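Local structure of NADH kinase POS5 (Saccharomyces cerevisiae, 3AFO) at residues S132-G135 against N136-V139; I251-P254 against L255-A258; Y318-E322 against V323-Y327; D363-R366 against G367-L371. The protein uses ATP to phosphorylate NADH, and less readily NAD(+), making the mitochondrial NADPH on which antioxidant defence draws. All blocks are in the same frame, centred on the assembly; numbering follows the deposited sequence.

Interaction 1: residues S132-G135 against N136-V139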
# COMPACT_ATOMS: atom_id res chain seq x y z
N SER A 132 -14.74 23.75 16.10
CA SER A 132 -14.05 24.80 15.36
C SER A 132 -14.34 26.21 15.88
O SER A 132 -13.47 27.09 15.81
CB SER A 132 -14.46 24.73 13.89
OG SER A 132 -13.69 25.62 13.13
N MET A 133 -15.55 26.41 16.38
CA MET A 133 -15.94 27.66 17.03
C MET A 133 -15.04 28.04 18.19
O MET A 133 -14.78 29.21 18.41
CB MET A 133 -17.38 27.56 17.54
CG MET A 133 -18.41 28.31 16.75
SD MET A 133 -19.75 28.71 17.89
CE MET A 133 -20.73 29.83 16.92
N PHE A 134 -14.58 27.03 18.94
CA PHE A 134 -13.78 27.24 20.15
C PHE A 134 -12.27 27.21 19.90
O PHE A 134 -11.47 26.90 20.80
CB PHE A 134 -14.16 26.20 21.21
CG PHE A 134 -15.61 26.24 21.60
CD1 PHE A 134 -16.04 27.04 22.65
CD2 PHE A 134 -16.55 25.48 20.91
CE1 PHE A 134 -17.39 27.09 23.02
CE2 PHE A 134 -17.91 25.51 21.27
CZ PHE A 134 -18.33 26.33 22.33
N GLY A 135 -11.89 27.57 18.67
CA GLY A 135 -10.50 27.53 18.20
C GLY A 135 -9.46 28.15 19.11
O GLY A 135 -8.57 27.46 19.60
N ASN A 136 -9.57 29.46 19.36
CA ASN A 136 -8.54 30.12 20.16
C ASN A 136 -8.76 30.05 21.67
O ASN A 136 -7.94 30.54 22.44
CB ASN A 136 -8.32 31.57 19.70
CG ASN A 136 -9.52 32.46 19.97
OD1 ASN A 136 -10.66 32.00 19.94
ND2 ASN A 136 -9.27 33.74 20.25
N THR A 137 -9.85 29.42 22.09
CA THR A 137 -10.08 29.24 23.52
C THR A 137 -10.16 27.77 23.97
O THR A 137 -9.83 26.83 23.23
CB THR A 137 -11.33 30.02 23.99
OG1 THR A 137 -11.34 30.08 25.42
CG2 THR A 137 -12.61 29.36 23.50
N GLN A 138 -10.58 27.60 25.21
CA GLN A 138 -10.81 26.32 25.80
C GLN A 138 -12.08 25.71 25.21
O GLN A 138 -13.10 26.39 25.10
CB GLN A 138 -10.99 26.55 27.29
CG GLN A 138 -11.19 25.34 28.13
CD GLN A 138 -10.99 25.68 29.58
OE1 GLN A 138 -9.88 26.04 29.99
NE2 GLN A 138 -12.05 25.60 30.37
N VAL A 139 -12.02 24.43 24.83
CA VAL A 139 -13.18 23.72 24.30
C VAL A 139 -13.97 23.07 25.45
O VAL A 139 -13.41 22.31 26.24
CB VAL A 139 -12.78 22.65 23.24
CG1 VAL A 139 -14.01 22.13 22.50
CG2 VAL A 139 -11.77 23.22 22.24
O HOH W 1 -12.68 30.37 19.82

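Interaction 2: residues I251-P254 against L255-A258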
# COMPACT_ATOMS: atom_id res chain seq x y z
N ILE A 251 -3.95 3.39 11.02
CA ILE A 251 -5.00 3.73 11.99
C ILE A 251 -4.30 3.94 13.32
O ILE A 251 -3.62 3.05 13.82
CB ILE A 251 -6.07 2.59 12.09
CG1 ILE A 251 -6.83 2.47 10.76
CG2 ILE A 251 -7.01 2.83 13.30
CD1 ILE A 251 -7.85 1.32 10.70
N VAL A 252 -4.45 5.14 13.87
CA VAL A 252 -3.70 5.52 15.06
C VAL A 252 -4.68 5.76 16.20
O VAL A 252 -5.60 6.57 16.07
CB VAL A 252 -2.85 6.77 14.80
CG1 VAL A 252 -2.02 7.12 16.04
CG2 VAL A 252 -1.93 6.54 13.58
N SER A 253 -4.49 5.05 17.30
CA SER A 253 -5.32 5.25 18.49
C SER A 253 -5.26 6.71 18.98
O SER A 253 -4.16 7.29 19.05
CB SER A 253 -4.88 4.31 19.61
OG SER A 253 -5.26 4.86 20.87
N PRO A 254 -6.42 7.29 19.34
CA PRO A 254 -6.44 8.69 19.80
C PRO A 254 -5.70 8.90 21.12
O PRO A 254 -5.57 10.04 21.57
CB PRO A 254 -7.94 9.00 19.95
CG PRO A 254 -8.57 7.64 20.16
CD PRO A 254 -7.78 6.72 19.25
N LEU A 255 -5.23 7.82 21.74
CA LEU A 255 -4.38 7.95 22.94
C LEU A 255 -2.89 8.09 22.63
O LEU A 255 -2.09 8.32 23.54
CB LEU A 255 -4.60 6.76 23.88
CG LEU A 255 -6.00 6.58 24.49
CD1 LEU A 255 -6.02 5.31 25.36
CD2 LEU A 255 -6.41 7.82 25.27
N VAL A 256 -2.50 7.93 21.37
CA VAL A 256 -1.10 8.06 20.97
C VAL A 256 -0.81 9.53 20.74
O VAL A 256 -1.57 10.19 20.01
CB VAL A 256 -0.80 7.25 19.66
CG1 VAL A 256 0.61 7.53 19.13
CG2 VAL A 256 -0.99 5.75 19.89
N PRO A 257 0.27 10.07 21.35
CA PRO A 257 0.66 11.43 21.00
C PRO A 257 1.55 11.41 19.75
O PRO A 257 2.69 10.98 19.81
CB PRO A 257 1.45 11.91 22.22
CG PRO A 257 1.63 10.73 23.12
CD PRO A 257 1.14 9.50 22.40
N ALA A 258 1.00 11.86 18.63
CA ALA A 258 1.72 11.85 17.35
C ALA A 258 1.04 12.79 16.38
O ALA A 258 -0.11 13.19 16.60
CB ALA A 258 1.70 10.44 16.76

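Interaction 3: residues Y318-E322 against V323-Y327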
# COMPACT_ATOMS: atom_id res chain seq x y z
N TYR A 318 2.84 26.61 8.98
CA TYR A 318 3.53 26.03 10.13
C TYR A 318 2.51 25.23 10.91
O TYR A 318 1.41 25.71 11.19
CB TYR A 318 4.11 27.12 11.04
CG TYR A 318 5.20 27.95 10.41
CD1 TYR A 318 6.53 27.78 10.79
CD2 TYR A 318 4.90 28.91 9.44
CE1 TYR A 318 7.54 28.55 10.21
CE2 TYR A 318 5.89 29.69 8.87
CZ TYR A 318 7.21 29.51 9.25
OH TYR A 318 8.18 30.28 8.65
N VAL A 319 2.86 23.98 11.24
CA VAL A 319 1.92 23.11 11.93
C VAL A 319 2.56 22.55 13.18
O VAL A 319 3.66 21.97 13.12
CB VAL A 319 1.39 21.98 11.01
CG1 VAL A 319 0.51 21.02 11.80
CG2 VAL A 319 0.60 22.55 9.83
N ILE A 320 1.88 22.74 14.30
CA ILE A 320 2.34 22.25 15.59
C ILE A 320 1.13 21.72 16.36
O ILE A 320 -0.01 22.05 16.04
CB ILE A 320 3.02 23.38 16.46
CG1 ILE A 320 2.11 24.62 16.62
CG2 ILE A 320 4.40 23.78 15.90
CD1 ILE A 320 2.53 25.58 17.78
N ASN A 321 1.40 20.91 17.37
CA ASN A 321 0.39 20.53 18.34
C ASN A 321 0.09 21.73 19.24
O ASN A 321 0.97 22.57 19.46
CB ASN A 321 0.91 19.37 19.19
CG ASN A 321 -0.20 18.61 19.88
OD1 ASN A 321 -0.14 18.34 21.08
ND2 ASN A 321 -1.22 18.25 19.11
N GLU A 322 -1.14 21.81 19.73
CA GLU A 322 -1.55 22.85 20.68
C GLU A 322 -0.58 22.99 21.87
O GLU A 322 -0.19 24.11 22.26
CB GLU A 322 -2.96 22.55 21.18
CG GLU A 322 -3.63 23.71 21.86
CD GLU A 322 -4.91 23.29 22.57
OE1 GLU A 322 -5.38 22.16 22.33
OE2 GLU A 322 -5.43 24.12 23.36
N VAL A 323 -0.17 21.86 22.43
CA VAL A 323 0.80 21.86 23.54
C VAL A 323 1.96 20.90 23.31
O VAL A 323 1.81 19.87 22.65
CB VAL A 323 0.12 21.52 24.90
CG1 VAL A 323 -0.70 22.71 25.42
CG2 VAL A 323 -0.74 20.26 24.79
N GLY A 324 3.13 21.25 23.85
CA GLY A 324 4.27 20.34 23.94
C GLY A 324 5.27 20.37 22.80
O GLY A 324 6.14 19.50 22.73
N THR A 325 5.15 21.35 21.90
CA THR A 325 6.11 21.52 20.80
C THR A 325 7.51 21.76 21.38
O THR A 325 7.67 22.53 22.34
CB THR A 325 5.73 22.69 19.86
OG1 THR A 325 4.38 22.52 19.40
CG2 THR A 325 6.69 22.76 18.66
N ILE A 326 8.51 21.08 20.82
CA ILE A 326 9.92 21.35 21.14
C ILE A 326 10.51 22.14 19.99
O ILE A 326 10.45 21.70 18.83
CB ILE A 326 10.74 20.06 21.40
CG1 ILE A 326 10.24 19.34 22.66
CG2 ILE A 326 12.24 20.37 21.54
CD1 ILE A 326 10.65 17.87 22.74
N TYR A 327 11.04 23.32 20.30
CA TYR A 327 11.63 24.18 19.28
C TYR A 327 13.15 24.07 19.33
O TYR A 327 13.79 24.77 20.10
CB TYR A 327 11.21 25.65 19.49
CG TYR A 327 9.72 25.90 19.39
CD1 TYR A 327 9.12 26.17 18.16
CD2 TYR A 327 8.90 25.86 20.53
CE1 TYR A 327 7.76 26.39 18.06
CE2 TYR A 327 7.53 26.09 20.44
CZ TYR A 327 6.97 26.36 19.20
OH TYR A 327 5.62 26.58 19.09
O HOH W 2 4.14 20.37 17.89
O HOH W 3 3.00 23.74 21.36

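Interaction 4: residues D363-R366 against G367-L371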
# COMPACT_ATOMS: atom_id res chain seq x y z
N ASP A 363 -14.65 2.03 23.07
CA ASP A 363 -15.30 2.65 21.90
C ASP A 363 -14.45 2.53 20.65
O ASP A 363 -14.97 2.40 19.54
CB ASP A 363 -15.58 4.13 22.15
CG ASP A 363 -16.78 4.37 23.07
OD1 ASP A 363 -17.48 3.40 23.41
OD2 ASP A 363 -17.03 5.55 23.42
N TRP A 364 -13.13 2.59 20.83
CA TRP A 364 -12.19 2.66 19.73
C TRP A 364 -12.11 1.33 18.97
O TRP A 364 -12.28 1.31 17.77
CB TRP A 364 -10.80 3.10 20.20
CG TRP A 364 -9.86 3.27 19.02
CD1 TRP A 364 -9.97 4.20 18.02
CD2 TRP A 364 -8.71 2.47 18.70
NE1 TRP A 364 -8.94 4.03 17.10
CE2 TRP A 364 -8.16 2.99 17.51
CE3 TRP A 364 -8.09 1.38 19.33
CZ2 TRP A 364 -7.01 2.44 16.92
CZ3 TRP A 364 -6.95 0.84 18.74
CH2 TRP A 364 -6.42 1.37 17.55
N ILE A 365 -11.86 0.24 19.68
CA ILE A 365 -11.79 -1.07 19.05
C ILE A 365 -13.13 -1.41 18.38
O ILE A 365 -13.15 -1.88 17.25
CB ILE A 365 -11.33 -2.18 20.04
CG1 ILE A 365 -9.82 -2.05 20.25
CG2 ILE A 365 -11.69 -3.59 19.51
CD1 ILE A 365 -9.24 -3.02 21.27
N ARG A 366 -14.23 -1.13 19.07
CA ARG A 366 -15.56 -1.42 18.53
C ARG A 366 -15.88 -0.55 17.31
O ARG A 366 -16.49 -1.02 16.36
CB ARG A 366 -16.62 -1.30 19.62
CG ARG A 366 -16.46 -2.35 20.70
CD ARG A 366 -17.79 -2.90 21.18
NE ARG A 366 -18.19 -2.38 22.48
CZ ARG A 366 -17.69 -2.81 23.64
NH1 ARG A 366 -16.77 -3.76 23.67
NH2 ARG A 366 -18.11 -2.28 24.79
N GLY A 367 -15.43 0.70 17.33
CA GLY A 367 -15.61 1.62 16.20
C GLY A 367 -14.87 1.18 14.94
O GLY A 367 -15.46 1.13 13.85
N ILE A 368 -13.58 0.87 15.07
CA ILE A 368 -12.81 0.44 13.89
C ILE A 368 -13.35 -0.88 13.31
O ILE A 368 -13.47 -1.02 12.09
CB ILE A 368 -11.25 0.44 14.11
CG1 ILE A 368 -10.81 -0.65 15.10
CG2 ILE A 368 -10.77 1.82 14.56
CD1 ILE A 368 -9.29 -0.84 15.19
N ASN A 369 -13.71 -1.82 14.19
CA ASN A 369 -14.30 -3.09 13.75
C ASN A 369 -15.67 -2.93 13.09
O ASN A 369 -15.86 -3.39 11.97
CB ASN A 369 -14.41 -4.09 14.91
CG ASN A 369 -13.09 -4.78 15.21
OD1 ASN A 369 -12.21 -4.92 14.35
ND2 ASN A 369 -12.95 -5.24 16.45
N GLU A 370 -16.60 -2.27 13.78
CA GLU A 370 -18.00 -2.24 13.34
C GLU A 370 -18.33 -1.15 12.32
O GLU A 370 -19.17 -1.36 11.44
CB GLU A 370 -18.96 -2.14 14.53
CG GLU A 370 -18.84 -3.30 15.51
CD GLU A 370 -19.95 -3.33 16.55
OE1 GLU A 370 -20.85 -2.46 16.50
OE2 GLU A 370 -19.92 -4.23 17.42
N LEU A 371 -17.70 0.00 12.44
CA LEU A 371 -17.98 1.09 11.52
C LEU A 371 -17.06 1.10 10.31
O LEU A 371 -17.51 1.39 9.19
CB LEU A 371 -17.91 2.44 12.24
CG LEU A 371 -18.76 2.56 13.51
CD1 LEU A 371 -18.42 3.84 14.24
CD2 LEU A 371 -20.27 2.49 13.15

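Interaction 1: residues S132-G135 against N136-V139
Phe-134 O is gripped from two quarters: by the amide of Thr-137, whose N lies 3.3 Å from Phe-134 O, and by NH1 of Arg-180 from outside the loop. The amide bond is bent, 138° at the hydrogen, and its donor stands above the carbonyl plane instead of on a lone pair. Thr-137 O sits only 2.9 Å from Phe-134 O, two acceptors side by side, and the same guanidinium group answers both, giving NH1 to one and NH2 to the other. A water bridges the two segments, donating to Met-133 O at 2.8 Å and to Asn-136 OD1 at 2.6 Å. Asn-136 holds its amide between its own N and carbonyl carbon (chi1 67°), which brings OD1 back toward Met-133 O to share that water. Beneath, the Phe-134 side chain takes the apolar share. Its CB lies 4.0 Å from Val-139 CG2, Thr-137 CG2 approaches the ring at its edge, and Val-112 of helix 108-114 and Thr-115 just after it touch the Phe-134 side chain. The loop carries the chain from helix 124-132, through a type I turn at Ser-132 to Gly-135, into strand 142-146 of the parallel sheet in the ATP-NAD kinase N-terminal domain. Two backbone bonds, one weak (Gly-135 N to Ser-132 O) and one bent (Thr-137 N to Phe-134 O), hold the bend; Arg-180, which also pairs with Glu-322, probably offsets the crowding of the two carbonyl oxygens by drawing their partial charges to a shared cation.

Interaction 2: residues I251-P254 against L255-A258
CB of Ser-253 lies 4.2 Å from Val-256 CG2, and one bond further on its hydroxyl oxygen accepts a bond at the next corner of the chain. This is an ST turn laid over a type I beta turn from Ser-253 to Val-256: OG takes the amide of Leu-255, with Leu-255 N 3.1 Å from Ser-253 OG and an N-H...O angle of 161°, while the main-chain oxygen takes the next amide, that of Val-256. In that second bond Val-256 N is 2.9 Å from Ser-253 O, nearly straight at the hydrogen but with the donor above the carbonyl plane. A chi1 of 156° swings OG away from the serine's own N and alongside its carbonyl, where it can look over Pro-254 to the Leu-255 amide; the tip also brushes Leu-255 CB at 3.6 Å. Pro-254 fills the second position of the turn, where its ring fixes phi and no N-H is needed.

The turn ends strand 251-252 and leads into strand 258-266 of the ATP-NAD kinase C-terminal domain. Ile-251 and Val-252 pair in a parallel ladder with a strand of the second subunit, which makes the beta sheet continuous between the two subunits, and Leu-276 and Pro-277 of that subunit pack on Val-256 and Ser-253. Inside the bend Val-252 and Val-256 meet at about a right angle, the CG1 methyl of Val-252 pressing on the branch point of its partner, 3.8 Å from Val-256 CB.

Interaction 3: residues Y318-E322 against V323-Y327
Val-323, on the exposed outside, folds its CG1 methyl back to 3.5 Å from Glu-322 O, and the Glu-322 carboxylate reaches off to a salt bridge with Arg-180 and the amide of Gly-353. Ile-320 and Thr-325 cross at about a right angle where the chain doubles back: the threonine hydroxyl OG1 comes to 3.4 Å from Ile-320 CB, and its methyl CG2 to 3.7 Å from Ile-320 CG2. Further out, Ile-320 CD1 stops 3.5 Å from Tyr-327 OH. With CG1 lodged between the backbone N and carbonyl carbon (chi1 54°), the isoleucine spreads one branch toward each partner. Reduced to an alanine, this position would probably lose its grip on the Thr-325 methyl and leave the hydroxyl end of Tyr-327 without its apolar neighbour. Strand 316-321 ends here, in the antiparallel sheet where it lies between strands 174-186 and 282-286, and the chain leaves through an irregular bend at Gly-324, whose positive phi would jam a side chain against the preceding carbonyl. Two waters fasten that bend through Thr-325 OG1: one accepts from it at 2.6 Å and also from Asn-321 N, while the other donates to it and, weakly, to Glu-322 O.

Interaction 4: residues D363-R366 against G367-L371
Four successive i to i+4 backbone bonds join Asp-363, Trp-364, Ile-365 and Arg-366 to Gly-367, Ile-368, Asn-369 and Glu-370 as ordinary alpha helix; the straightest, with Ile-368 N 3.0 Å from Trp-364 O, makes 172° at the hydrogen and runs nearly along the C=O axis. The same two residues carry the chief side-chain contact. Ile-368 CG2 sits over one face of the indole in a CH-pi contact, 4.2 Å from the centroid of the five-membered ring and displaced toward the rim, so that NE1 of Trp-364 is the ring atom closest to it at 3.8 Å. With Trp-364 CG anti to N (chi1 -175°) and the ring turned by a chi2 of 66°, the indole meets this methyl face on. The second branch of Ile-368, CG1, packs against backbone, 3.4 Å from Ile-365 O. Cut back to an alanine, this residue would probably leave that indole face without its methyl and Ile-251 without one of its partners. A turn apart, Ile-365 and Asn-369 run alongside each other in the same direction, Ile-365 CG2 3.7 Å from Asn-369 ND2, whose amide donates to Leu-224 O of the second subunit. Glu-370 CG touches the backbone, 3.4 Å from Arg-366 O. Helix 363-370 therefore stands at a subunit boundary: Trp-364 and Ile-368 press on Ile-251 of strand 251-252, Phe-223 and Leu-276 of the second subunit pack against Ile-365 and Trp-364, and Leu-371 at the far end touches Arg-379 of the third subunit.

Interactions 2 and 4 hold one apolar assembly together: the indole of Trp-364 lies against the turn, with Trp-364 CD1 3.6 Å from Pro-254 CD, and both meet the second subunit. Interactions 1 and 3 do not touch, their nearest atoms about 5 Å apart, yet Arg-180 serves both, holding the two carbonyls of interaction 1 and the Glu-322 carboxylate of interaction 3, consistent with linking the N-terminal and C-terminal parts of the fold. Chemistry follows place. Interaction 2 is buried and closes with direct bonds, interaction 3 lies at the surface and uses water, and interactions 1 and 4 are partly buried, the one held by a turn, a water and Arg-180, the other by helix bonds.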